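Local atomic coordinates of adenylyltransferase thiF (Escherichia coli, PDB entry 1ZUD), a protein that catalyses the ATP-dependent adenylation of the C-terminal glycine carboxylate of the sulfur carrier protein ThiS, a step of thiamine diphosphate biosynthesis. Residues D61-S66 against E77-P82; G155-V160 against L219-G224; D3-R8 against N95-L100. All blocks are in the same frame, centred on the assembly; numbering follows the deposited sequence. Where two conformers were deposited one is given.

Overall arrangement
The three contacts are spread over a ThiF subunit and do not touch one another. Centre to centre, interaction 1 lies about 28 Å from both others, and interactions 2 and 3 are about 32 Å apart on opposite sides of the chain's centre. Interaction 1 is nested in the loop closed by interaction 3 and borders the ATP site: the Asp61 side chain comes within about 3 Å of that of ATP-binding Asp59. Across the dimer, Leu65 of interaction 1 packs on Arg8 of the second subunit, a residue of interaction 3. Interaction 2 faces bound ThiS, with the Met159 side chain about 10 Å from the zinc ion.

Interaction 1. Residues D61-S66 against E77-P82; sequences DDVHLS and EDIDRP
Val63 points its side chain into the bend of 77-82, bringing CB to 3.4 Å from Asp78 O. Its two methyls part there: CG1, opposite the backbone N (chi1 180°), lies 4.2 Å from Ile79 CG1, while CG2 turns to the carbonyl of Arg81. Main-chain bonds clasp the residue from both ends, Val63 N to Arg81 O at 2.8 Å and Asp80 N to Val63 O at 2.8 Å, the latter nearly straight. Their partners belong to a type II turn from Asp78 to Arg81. Farther along, Ile79 crosses Leu65 at a slant, its CD1 4.0 Å from Leu65 CB. Asp62 forms a single backbone bridge with Pro82 and sets OD1 3.2 Å from Pro82 CA, a close packing contact; the proline N nearby has no hydrogen to offer it. An alanine here removes the carboxylate, and the side of Pro82 against which OD1 lies would probably be left without that packing partner, while CB would still lie near the Asp80 carbonyl. Arg81 NH1 folds back to Asp78 OD1 in a salt bridge, while its NH2 bonds to Gln85 and Gln89 and Asp78 OD2 accepts from Thr75 N. Both segments belong to the long loop between strand 54-58 and helix 83-94: Pro82 is the N-cap of that helix, and Val63 and Asp61 rest on its ATP-binding Lys83.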
loop_
_atom_site.group_PDB
_atom_site.type_symbol
_atom_site.label_atom_id
_atom_site.label_comp_id
_atom_site.label_asym_id
_atom_site.label_seq_id
_atom_site.Cartn_x
_atom_site.Cartn_y
_atom_site.Cartn_z
ATOM N N ASP C 61 21.836 0.260 12.148
ATOM C CA ASP C 61 21.402 -0.726 13.148
ATOM C C ASP C 61 21.826 -2.164 12.850
ATOM O O ASP C 61 22.294 -2.434 11.786
ATOM C CB ASP C 61 19.882 -0.722 13.253
ATOM C CG ASP C 61 19.344 0.543 13.908
ATOM O OD1 ASP C 61 18.447 1.184 13.312
ATOM O OD2 ASP C 61 19.806 0.885 15.025
ATOM N N ASP C 62 21.654 -3.053 13.832
ATOM C CA ASP C 62 21.901 -4.494 13.693
ATOM C C ASP C 62 20.485 -5.131 13.765
ATOM O O ASP C 62 19.568 -4.561 14.347
ATOM C CB ASP C 62 22.764 -5.039 14.865
ATOM C CG ASP C 62 24.261 -4.622 14.759
ATOM O OD1 ASP C 62 24.779 -4.382 13.642
ATOM O OD2 ASP C 62 24.937 -4.538 15.807
ATOM N N VAL C 63 20.296 -6.304 13.186
ATOM C CA VAL C 63 18.985 -6.918 13.253
ATOM C C VAL C 63 18.630 -7.347 14.690
ATOM O O VAL C 63 19.457 -7.907 15.417
ATOM C CB VAL C 63 18.913 -8.127 12.295
ATOM C CG1 VAL C 63 17.524 -8.774 12.385
ATOM C CG2 VAL C 63 19.264 -7.637 10.808
ATOM N N HIS C 64 17.388 -7.098 15.103
ATOM C CA HIS C 64 16.937 -7.491 16.451
ATOM C C HIS C 64 15.717 -8.347 16.221
ATOM O O HIS C 64 15.017 -8.150 15.231
ATOM C CB HIS C 64 16.572 -6.254 17.279
ATOM C CG HIS C 64 17.703 -5.281 17.428
ATOM N ND1 HIS C 64 18.909 -5.621 18.005
ATOM C CD2 HIS C 64 17.834 -3.997 17.012
ATOM C CE1 HIS C 64 19.737 -4.592 17.930
ATOM N NE2 HIS C 64 19.109 -3.596 17.330
ATOM N N LEU C 65 15.396 -9.232 17.175
ATOM C CA LEU C 65 14.257 -10.122 17.003
ATOM C C LEU C 65 12.949 -9.354 16.793
ATOM O O LEU C 65 12.118 -9.760 15.984
ATOM C CB LEU C 65 14.127 -11.054 18.238
ATOM C CG LEU C 65 12.830 -11.839 18.373
ATOM C CD1 LEU C 65 12.682 -12.812 17.148
ATOM C CD2 LEU C 65 12.853 -12.593 19.715
ATOM N N SER C 66 12.762 -8.263 17.536
ATOM C CA SER C 66 11.517 -7.493 17.415
ATOM C C SER C 66 11.342 -6.786 16.047
ATOM O O SER C 66 10.264 -6.292 15.728
ATOM C CB SER C 66 11.425 -6.471 18.541
ATOM O OG SER C 66 12.370 -5.457 18.313
ATOM N N GLU C 77 17.945 -15.935 11.423
ATOM C CA GLU C 77 19.379 -16.209 11.293
ATOM C C GLU C 77 20.205 -14.926 11.187
ATOM O O GLU C 77 21.422 -14.950 11.342
ATOM C CB GLU C 77 19.670 -17.084 10.057
ATOM C CG GLU C 77 19.071 -18.492 10.112
ATOM C CD GLU C 77 17.736 -18.609 9.364
ATOM O OE1 GLU C 77 16.860 -17.720 9.539
ATOM O OE2 GLU C 77 17.567 -19.596 8.604
ATOM N N ASP C 78 19.561 -13.799 10.918
ATOM C CA ASP C 78 20.336 -12.582 10.798
ATOM C C ASP C 78 20.417 -11.793 12.078
ATOM O O ASP C 78 21.035 -10.742 12.084
ATOM C CB ASP C 78 19.729 -11.663 9.739
ATOM C CG ASP C 78 19.677 -12.325 8.375
ATOM O OD1 ASP C 78 20.701 -12.901 7.958
ATOM O OD2 ASP C 78 18.611 -12.272 7.723
ATOM N N ILE C 79 19.782 -12.250 13.155
ATOM C CA ILE C 79 19.812 -11.460 14.377
ATOM C C ILE C 79 21.241 -11.128 14.837
ATOM O O ILE C 79 22.125 -11.969 14.787
ATOM C CB ILE C 79 18.962 -12.149 15.471
ATOM C CG1 ILE C 79 17.481 -12.025 15.076
ATOM C CG2 ILE C 79 19.330 -11.633 16.877
ATOM C CD1 ILE C 79 16.550 -13.053 15.772
ATOM N N ASP C 80 21.450 -9.865 15.233
ATOM C CA ASP C 80 22.735 -9.340 15.678
ATOM C C ASP C 80 23.706 -8.950 14.568
ATOM O O ASP C 80 24.754 -8.396 14.835
ATOM C CB ASP C 80 23.444 -10.279 16.680
ATOM C CG ASP C 80 22.692 -10.418 17.998
ATOM O OD1 ASP C 80 21.965 -9.478 18.396
ATOM O OD2 ASP C 80 22.836 -11.479 18.648
ATOM N N ARG C 81 23.344 -9.187 13.319
ATOM C CA ARG C 81 24.221 -8.800 12.222
ATOM C C ARG C 81 23.864 -7.383 11.696
ATOM O O ARG C 81 22.714 -6.940 11.844
ATOM C CB ARG C 81 24.119 -9.868 11.144
ATOM C CG ARG C 81 24.499 -11.308 11.646
ATOM C CD ARG C 81 24.382 -12.304 10.435
ATOM N NE ARG C 81 25.202 -11.858 9.284
ATOM C CZ ARG C 81 24.912 -12.082 7.995
ATOM N NH1 ARG C 81 23.817 -12.759 7.666
ATOM N NH2 ARG C 81 25.685 -11.591 7.023
ATOM N N PRO C 82 24.837 -6.654 11.101
ATOM C CA PRO C 82 24.607 -5.278 10.573
ATOM C C PRO C 82 23.525 -5.250 9.481
ATOM O O PRO C 82 23.619 -5.995 8.524
ATOM C CB PRO C 82 25.979 -4.867 10.007
ATOM C CG PRO C 82 26.980 -5.889 10.688
ATOM C CD PRO C 82 26.203 -7.147 10.787
HETATM O O HOH W 1 20.315 -7.623 18.089
#

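Interaction 2. Residues G155-V160 against L219-G224; sequences GGQLMV and LRLFDG
The Arg220 guanidinium carries Leu158 CD2 over the centre of one face, 3.6 Å from Arg220 CZ, while its NH1 makes a salt bridge with Glu204 of helix 191-210. The Phe222 ring has Gly224 N above one face and also stacks with Trp229 of the next strand. These groups belong to an antiparallel ladder between two neighbouring strands of the mixed sheet in the Rossmann-type ThiF fold; the segment axes run 166° apart. Gly156 pairs with Phe222 and Leu158 with Arg220 as hydrogen-bonded pairs, the straightest link being Arg220 N to Leu158 O at 2.8 Å. Between them Gln157 and Leu221 form a non-hydrogen-bonded pair, where Gln157 CA comes 3.4 Å from Arg220 O in a CA-H...O contact. Leu158 and Arg220 lie side by side on the sheet face that also bears Phe222; Leu158 packs there on helix 191-210, and Phe222 on Leu200 of the second subunit. The other face bears Gln157, Met159, Leu219 and Leu221; ThiS meets all but Met159, which packs on Tyr170 and Leu173 of helix 170-173. Gln157 runs alongside Leu221, its CG 3.7 Å from Leu221 CD2, and its extended chain (chi2 -177°) presents the amide to the ThiS backbone: NE2 donates to Gln61 O and OE1 accepts from Ile63 N of the ThiS chain. Phe60 of the ThiS chain packs on both Leu219 and Leu221. Near the zinc-site side the fit is tight: Met159 CG and Leu219 CD1 are 3.4 Å apart, closer than usual for two carbons.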
loop_
_atom_site.group_PDB
_atom_site.type_symbol
_atom_site.label_atom_id
_atom_site.label_comp_id
_atom_site.label_asym_id
_atom_site.label_seq_id
_atom_site.Cartn_x
_atom_site.Cartn_y
_atom_site.Cartn_z
ATOM N N GLY C 155 -1.409 4.481 10.992
ATOM C CA GLY C 155 -1.344 5.564 10.023
ATOM C C GLY C 155 -0.062 5.712 9.229
ATOM O O GLY C 155 1.002 5.273 9.684
ATOM N N GLY C 156 -0.185 6.315 8.032
ATOM C CA GLY C 156 0.966 6.512 7.150
ATOM C C GLY C 156 0.893 7.866 6.453
ATOM O O GLY C 156 -0.213 8.380 6.289
ATOM N N GLN C 157 2.054 8.425 6.087
ATOM C CA GLN C 157 2.170 9.696 5.372
ATOM C C GLN C 157 3.185 9.502 4.271
ATOM O O GLN C 157 4.203 8.876 4.491
ATOM C CB GLN C 157 2.647 10.825 6.328
ATOM C CG GLN C 157 1.697 10.977 7.539
ATOM C CD GLN C 157 2.067 12.132 8.522
ATOM O OE1 GLN C 157 3.210 12.562 8.571
ATOM N NE2 GLN C 157 1.090 12.581 9.318
ATOM N N LEU C 158 2.926 10.060 3.086
ATOM C CA LEU C 158 3.865 9.931 1.980
ATOM C C LEU C 158 3.846 11.235 1.098
ATOM O O LEU C 158 2.786 11.818 0.900
ATOM C CB LEU C 158 3.429 8.739 1.121
ATOM C CG LEU C 158 4.001 8.613 -0.283
ATOM C CD1 LEU C 158 5.452 8.229 -0.167
ATOM C CD2 LEU C 158 3.215 7.531 -1.068
ATOM N N MET C 159 5.006 11.661 0.595
ATOM C CA MET C 159 5.076 12.817 -0.315
ATOM C C MET C 159 6.227 12.613 -1.259
ATOM O O MET C 159 7.303 12.115 -0.841
ATOM C CB MET C 159 5.425 14.134 0.398
ATOM C CG MET C 159 4.884 14.373 1.715
ATOM S SD MET C 159 5.653 15.951 2.210
ATOM C CE MET C 159 6.515 15.389 3.593
ATOM N N VAL C 160 6.043 13.047 -2.507
ATOM C CA VAL C 160 7.114 13.023 -3.528
ATOM C C VAL C 160 7.525 14.504 -3.762
ATOM O O VAL C 160 6.690 15.329 -4.208
ATOM C CB VAL C 160 6.643 12.443 -4.858
ATOM C CG1 VAL C 160 7.829 12.470 -5.832
ATOM C CG2 VAL C 160 6.127 10.961 -4.661
ATOM N N LEU C 219 0.597 15.544 -0.397
ATOM C CA LEU C 219 0.808 14.774 0.808
ATOM C C LEU C 219 -0.320 13.704 0.816
ATOM O O LEU C 219 -1.492 14.042 0.680
ATOM C CB LEU C 219 0.719 15.667 2.064
ATOM C CG LEU C 219 0.714 14.911 3.394
ATOM C CD1 LEU C 219 2.088 14.228 3.566
ATOM C CD2 LEU C 219 0.407 15.869 4.563
ATOM N N ARG C 220 0.065 12.417 0.868
ATOM C CA ARG C 220 -0.907 11.330 0.874
ATOM C C ARG C 220 -0.963 10.740 2.289
ATOM O O ARG C 220 0.048 10.369 2.856
ATOM C CB ARG C 220 -0.496 10.324 -0.194
ATOM C CG ARG C 220 -0.696 10.928 -1.588
ATOM C CD ARG C 220 0.218 10.323 -2.650
ATOM N NE ARG C 220 -0.009 8.873 -2.795
ATOM C CZ ARG C 220 0.733 8.070 -3.559
ATOM N NH1 ARG C 220 1.759 8.558 -4.274
ATOM N NH2 ARG C 220 0.479 6.763 -3.578
ATOM N N LEU C 221 -2.145 10.700 2.872
ATOM C CA LEU C 221 -2.306 10.229 4.249
ATOM C C LEU C 221 -3.163 8.960 4.243
ATOM O O LEU C 221 -4.194 8.874 3.574
ATOM C CB LEU C 221 -2.981 11.305 5.128
ATOM C CG LEU C 221 -2.324 12.721 5.065
ATOM C CD1 LEU C 221 -3.192 13.734 5.872
ATOM C CD2 LEU C 221 -0.922 12.721 5.646
ATOM N N PHE C 222 -2.713 7.977 4.992
ATOM C CA PHE C 222 -3.430 6.700 5.033
ATOM C C PHE C 222 -3.902 6.404 6.461
ATOM O O PHE C 222 -3.125 6.508 7.398
ATOM C CB PHE C 222 -2.470 5.581 4.532
ATOM C CG PHE C 222 -3.078 4.175 4.571
ATOM C CD1 PHE C 222 -4.331 3.933 4.032
ATOM C CD2 PHE C 222 -2.366 3.121 5.122
ATOM C CE1 PHE C 222 -4.911 2.652 4.026
ATOM C CE2 PHE C 222 -2.919 1.798 5.130
ATOM C CZ PHE C 222 -4.181 1.570 4.585
ATOM N N ASP C 223 -5.175 6.052 6.633
ATOM C CA ASP C 223 -5.660 5.597 7.955
ATOM C C ASP C 223 -5.963 4.066 7.691
ATOM O O ASP C 223 -6.958 3.733 7.075
ATOM C CB ASP C 223 -6.959 6.323 8.351
ATOM C CG ASP C 223 -7.546 5.811 9.684
ATOM O OD1 ASP C 223 -7.259 4.649 10.109
ATOM O OD2 ASP C 223 -8.326 6.572 10.291
ATOM N N GLY C 224 -5.101 3.178 8.192
ATOM C CA GLY C 224 -5.245 1.742 7.975
ATOM C C GLY C 224 -6.411 1.117 8.705
ATOM O O GLY C 224 -6.770 -0.032 8.423
#

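Interaction 3. Residues D3-R8 against N95-L100; sequences DRDFMR and NPDIQL
Asn95 lays its amide flat against the guanidinium of Arg8, the planes only 5° apart, with OD1 over the centre of the guanidinium face and 3.5 Å from Arg8 CZ. This is a stack and not a hydrogen bond, as the angle at Arg8 NE is poor. Asn95 OD1 instead accepts from Asp97 N at 3.1 Å, and ND2 donates to Ala48 O and Tyr9 OH, which fixes the rotation of the amide. Arg8 NH1 in turn bonds to Leu94 O. At Pro96 the ring carbon CD lies 3.6 Å from Arg8 NH2, beside Thr76 of the second subunit. Asp97 meets Arg4, which grips it side-on with two nitrogens: NE reaches OD2 of Asp97 at 2.9 Å on the syn side, and Arg4 NH2 reaches Asp97 OD1 at 3.2 Å from above the carboxylate plane. The guanidinium and carboxylate are thus turned 69° from each other. A bend at chi3 (54°) brings the Arg4 head round to the acid. Both arginines were modelled in two conformers, and these contacts describe one of each. Asp5 OD1 lies 4.2 Å from Asp97 OD2, a like-charge approach that the nearby arginines probably offset. The N-terminal helix 3-8 is therefore pinned to an Asx turn within a type I beta turn, the link from helix 83-94 to strand 99-103, outermost in this chain's sheet of the Rossmann-type fold.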
loop_
_atom_site.group_PDB
_atom_site.type_symbol
_atom_site.label_atom_id
_atom_site.label_comp_id
_atom_site.label_asym_id
_atom_site.label_seq_id
_atom_site.Cartn_x
_atom_site.Cartn_y
_atom_site.Cartn_z
ATOM N N ASP C 3 20.123 -10.862 -22.465
ATOM C CA ASP C 3 19.013 -11.793 -22.495
ATOM C C ASP C 3 18.495 -12.200 -21.116
ATOM O O ASP C 3 17.290 -12.446 -20.943
ATOM C CB ASP C 3 19.383 -13.054 -23.273
ATOM C CG ASP C 3 18.773 -13.073 -24.652
ATOM O OD1 ASP C 3 19.192 -12.254 -25.498
ATOM O OD2 ASP C 3 17.864 -13.902 -24.886
ATOM N N ARG C 4 19.389 -12.301 -20.143
ATOM C CA ARG C 4 18.955 -12.698 -18.813
ATOM C C ARG C 4 18.118 -11.563 -18.255
ATOM O O ARG C 4 17.068 -11.818 -17.659
ATOM C CB ARG C 4 20.155 -12.994 -17.902
ATOM C CG ARG C 4 19.779 -13.769 -16.637
ATOM C CD ARG C 4 20.981 -14.295 -15.843
ATOM N NE ARG C 4 21.947 -13.248 -15.500
ATOM C CZ ARG C 4 22.928 -12.837 -16.302
ATOM N NH1 ARG C 4 23.088 -13.388 -17.501
ATOM N NH2 ARG C 4 23.743 -11.870 -15.913
ATOM N N ASP C 5 18.563 -10.315 -18.463
ATOM C CA ASP C 5 17.787 -9.161 -17.994
ATOM C C ASP C 5 16.426 -9.113 -18.693
ATOM O O ASP C 5 15.380 -8.828 -18.070
ATOM C CB ASP C 5 18.534 -7.852 -18.273
ATOM C CG ASP C 5 19.830 -7.728 -17.458
ATOM O OD1 ASP C 5 19.920 -8.338 -16.364
ATOM O OD2 ASP C 5 20.752 -7.016 -17.916
ATOM N N PHE C 6 16.411 -9.401 -19.991
ATOM C CA PHE C 6 15.141 -9.353 -20.708
ATOM C C PHE C 6 14.069 -10.275 -20.072
ATOM O O PHE C 6 12.915 -9.887 -19.860
ATOM C CB PHE C 6 15.375 -9.702 -22.190
ATOM C CG PHE C 6 14.210 -9.390 -23.034
ATOM C CD1 PHE C 6 13.332 -10.383 -23.422
ATOM C CD2 PHE C 6 13.898 -8.066 -23.314
ATOM C CE1 PHE C 6 12.131 -10.052 -24.080
ATOM C CE2 PHE C 6 12.709 -7.723 -23.962
ATOM C CZ PHE C 6 11.825 -8.707 -24.345
ATOM N N MET C 7 14.474 -11.491 -19.708
ATOM C CA MET C 7 13.577 -12.448 -19.082
ATOM C C MET C 7 13.175 -12.036 -17.670
ATOM O O MET C 7 11.992 -12.087 -17.262
ATOM C CB MET C 7 14.269 -13.826 -18.993
ATOM C CG MET C 7 14.281 -14.588 -20.321
ATOM S SD MET C 7 12.609 -15.022 -20.904
ATOM C CE MET C 7 11.531 -15.041 -19.301
ATOM N N ARG C 8 14.164 -11.602 -16.926
ATOM C CA ARG C 8 13.945 -11.213 -15.537
ATOM C C ARG C 8 12.958 -10.056 -15.436
ATOM O O ARG C 8 12.043 -10.071 -14.596
ATOM C CB ARG C 8 15.293 -10.820 -14.905
ATOM C CG ARG C 8 15.174 -10.200 -13.499
ATOM C CD ARG C 8 16.541 -9.695 -12.995
ATOM N NE ARG C 8 17.397 -10.801 -12.570
ATOM C CZ ARG C 8 17.268 -11.435 -11.404
ATOM N NH1 ARG C 8 16.323 -11.073 -10.553
ATOM N NH2 ARG C 8 18.095 -12.424 -11.078
ATOM N N ASN C 95 18.514 -10.617 -6.736
ATOM C CA ASN C 95 18.992 -10.099 -7.998
ATOM C C ASN C 95 20.513 -9.810 -7.962
ATOM O O ASN C 95 20.959 -8.715 -7.616
ATOM C CB ASN C 95 18.194 -8.827 -8.374
ATOM C CG ASN C 95 18.465 -8.365 -9.821
ATOM O OD1 ASN C 95 19.384 -8.855 -10.461
ATOM N ND2 ASN C 95 17.665 -7.404 -10.326
ATOM N N PRO C 96 21.322 -10.797 -8.384
ATOM C CA PRO C 96 22.784 -10.691 -8.418
ATOM C C PRO C 96 23.315 -9.882 -9.580
ATOM O O PRO C 96 24.506 -9.755 -9.733
ATOM C CB PRO C 96 23.243 -12.156 -8.518
ATOM C CG PRO C 96 22.143 -12.804 -9.343
ATOM C CD PRO C 96 20.853 -12.134 -8.817
ATOM N N ASP C 97 22.431 -9.326 -10.395
ATOM C CA ASP C 97 22.856 -8.581 -11.575
ATOM C C ASP C 97 22.862 -7.066 -11.434
ATOM O O ASP C 97 23.167 -6.335 -12.367
ATOM C CB ASP C 97 21.985 -9.001 -12.777
ATOM C CG ASP C 97 22.177 -10.492 -13.128
ATOM O OD1 ASP C 97 23.298 -10.977 -12.911
ATOM O OD2 ASP C 97 21.248 -11.162 -13.608
ATOM N N ILE C 98 22.537 -6.564 -10.269
ATOM C CA ILE C 98 22.594 -5.108 -10.130
ATOM C C ILE C 98 23.665 -4.769 -9.091
ATOM O O ILE C 98 24.143 -5.674 -8.391
ATOM C CB ILE C 98 21.207 -4.523 -9.745
ATOM C CG1 ILE C 98 20.621 -5.271 -8.536
ATOM C CG2 ILE C 98 20.283 -4.571 -10.979
ATOM C CD1 ILE C 98 19.331 -4.652 -8.021
ATOM N N GLN C 99 24.061 -3.492 -9.019
ATOM C CA GLN C 99 25.059 -3.021 -8.061
ATOM C C GLN C 99 24.447 -2.734 -6.677
ATOM O O GLN C 99 23.590 -1.837 -6.529
ATOM C CB GLN C 99 25.736 -1.757 -8.623
ATOM C CG GLN C 99 26.723 -1.075 -7.685
ATOM C CD GLN C 99 27.811 -2.006 -7.158
ATOM O OE1 GLN C 99 28.430 -2.757 -7.920
ATOM N NE2 GLN C 99 28.059 -1.950 -5.848
ATOM N N LEU C 100 24.858 -3.476 -5.655
ATOM C CA LEU C 100 24.282 -3.231 -4.319
ATOM C C LEU C 100 25.326 -2.725 -3.348
ATOM O O LEU C 100 26.207 -3.453 -2.970
ATOM C CB LEU C 100 23.597 -4.505 -3.782
ATOM C CG LEU C 100 22.378 -5.011 -4.593
ATOM C CD1 LEU C 100 21.943 -6.411 -4.088
ATOM C CD2 LEU C 100 21.192 -4.013 -4.483
HETATM O O HOH W 2 20.030 -13.357 -12.422
#